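ABC transporter, periplasmic substrate-binding protein (Vibrio cholerae O1 biovar eltor, PDB 1TWY) probably captures phosphate in the periplasm and delivers it to an ABC-type importer in the inner membrane. Local coordinates at residues 107-110 against 111-115. Numbering follows the deposited sequence.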
loop_
_atom_site.group_PDB
_atom_site.type_symbol
_atom_site.label_atom_id
_atom_site.label_comp_id
_atom_site.label_asym_id
_atom_site.label_seq_id
_atom_site.Cartn_x
_atom_site.Cartn_y
_atom_site.Cartn_z
ATOM N N ILE A 107 -8.313 8.626 -2.996
ATOM C CA ILE A 107 -9.620 8.376 -3.630
ATOM C C ILE A 107 -9.861 9.425 -4.683
ATOM O O ILE A 107 -9.740 10.632 -4.447
ATOM C CB ILE A 107 -10.717 8.488 -2.538
ATOM C CG1 ILE A 107 -10.349 7.601 -1.325
ATOM C CG2 ILE A 107 -12.047 8.175 -3.120
ATOM C CD1 ILE A 107 -10.234 6.164 -1.773
ATOM N N VAL A 108 -10.236 8.978 -5.870
ATOM C CA VAL A 108 -10.321 9.836 -6.994
ATOM C C VAL A 108 -11.715 9.831 -7.600
ATOM O O VAL A 108 -12.318 8.764 -7.694
ATOM C CB VAL A 108 -9.228 9.559 -8.011
ATOM C CG1 VAL A 108 -7.858 9.933 -7.395
ATOM C CG2 VAL A 108 -9.185 8.168 -8.510
ATOM N N VAL A 109 -12.205 11.003 -7.990
ATOM C CA VAL A 109 -13.437 11.168 -8.712
ATOM C C VAL A 109 -13.250 12.001 -9.961
ATOM O O VAL A 109 -12.183 12.632 -10.125
ATOM C CB VAL A 109 -14.536 11.852 -7.818
ATOM C CG1 VAL A 109 -14.788 10.929 -6.568
ATOM C CG2 VAL A 109 -14.178 13.278 -7.323
ATOM N N ASN A 110 -14.262 12.030 -10.789
ATOM C CA ASN A 110 -14.199 12.839 -12.034
ATOM C C ASN A 110 -14.219 14.329 -11.645
ATOM O O ASN A 110 -14.854 14.759 -10.653
ATOM C CB ASN A 110 -15.419 12.535 -12.889
ATOM C CG ASN A 110 -15.363 13.217 -14.213
ATOM O OD1 ASN A 110 -15.753 14.413 -14.322
ATOM N ND2 ASN A 110 -14.971 12.495 -15.239
ATOM N N GLN A 111 -13.386 15.125 -12.369
ATOM C CA GLN A 111 -13.342 16.566 -12.121
ATOM C C GLN A 111 -14.717 17.267 -11.937
ATOM O O GLN A 111 -14.754 18.237 -11.212
ATOM C CB GLN A 111 -12.654 17.311 -13.247
ATOM C CG GLN A 111 -12.139 18.688 -12.870
ATOM C CD GLN A 111 -11.228 18.675 -11.607
ATOM O OE1 GLN A 111 -10.158 18.110 -11.628
ATOM N NE2 GLN A 111 -11.703 19.287 -10.546
ATOM N N ALA A 112 -15.726 16.811 -12.635
ATOM C CA ALA A 112 -17.042 17.389 -12.574
ATOM C C ALA A 112 -17.773 17.076 -11.288
ATOM O O ALA A 112 -18.725 17.776 -10.898
ATOM C CB ALA A 112 -17.837 16.999 -13.745
ATOM N N ASN A 113 -17.375 16.016 -10.622
ATOM C CA ASN A 113 -18.085 15.626 -9.396
ATOM C C ASN A 113 -17.922 16.661 -8.273
ATOM O O ASN A 113 -16.857 17.010 -7.855
ATOM C CB ASN A 113 -17.612 14.251 -9.029
ATOM C CG ASN A 113 -18.417 13.597 -7.945
ATOM O OD1 ASN A 113 -18.998 14.281 -7.072
ATOM N ND2 ASN A 113 -18.341 12.247 -7.913
ATOM N N PRO A 114 -19.039 17.231 -7.746
ATOM C CA PRO A 114 -18.905 18.221 -6.671
ATOM C C PRO A 114 -18.406 17.751 -5.331
ATOM O O PRO A 114 -18.025 18.591 -4.503
ATOM C CB PRO A 114 -20.352 18.792 -6.533
ATOM C CG PRO A 114 -21.237 17.760 -7.110
ATOM C CD PRO A 114 -20.418 17.094 -8.226
ATOM N N VAL A 115 -18.442 16.444 -5.091
ATOM C CA VAL A 115 -17.996 15.890 -3.840
ATOM C C VAL A 115 -16.522 16.230 -3.626
ATOM O O VAL A 115 -15.682 16.167 -4.552
ATOM C CB VAL A 115 -18.267 14.366 -3.822
ATOM C CG1 VAL A 115 -17.625 13.637 -2.678
ATOM C CG2 VAL A 115 -19.824 14.113 -3.863
HETATM O O HOH W 1 -16.958 11.015 -10.173
#
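N110 reaches over the start of the turn and takes the backbone N-H of A112 on its side-chain oxygen. The bond from A112 N to N110 OD1 is 2.9 Å long and nearly straight (166° at the hydrogen), with the donor tilted modestly from the amide plane. CG of N110 stands anti to its own backbone N (chi1 -175°), which swings the amide forward along the chain; OD1 also lies 3.4 Å from A112 CB. The other end of this amide, ND2, is held by V194 O, so both ends of the buried group are bound and its flip is fixed. N110 through N113 form a type I beta turn, closed by N113 N on N110 O at 2.8 Å, the donor sitting well above the carbonyl plane. The side-chain bond two residues on makes N110 the head of an Asx turn as well, and N113 repeats the device: its OD1 receives V115 N at 3.0 Å. These turns lead the chain out of strand 96-109, the long strand of the mixed sheet in this periplasmic binding protein, toward strand 117-118. N113 and V109 cross at about a right angle, the amide nitrogen ND2 lying 3.8 Å from V109 CB while CG2 of the valine comes to 4.0 Å from N113 CB. A water joins the two asparagines, accepting from N110 N and N113 ND2. W134 packs on N113, and K214 NZ, from strand 214-218, donates to the carbonyl oxygens of N113 and V115.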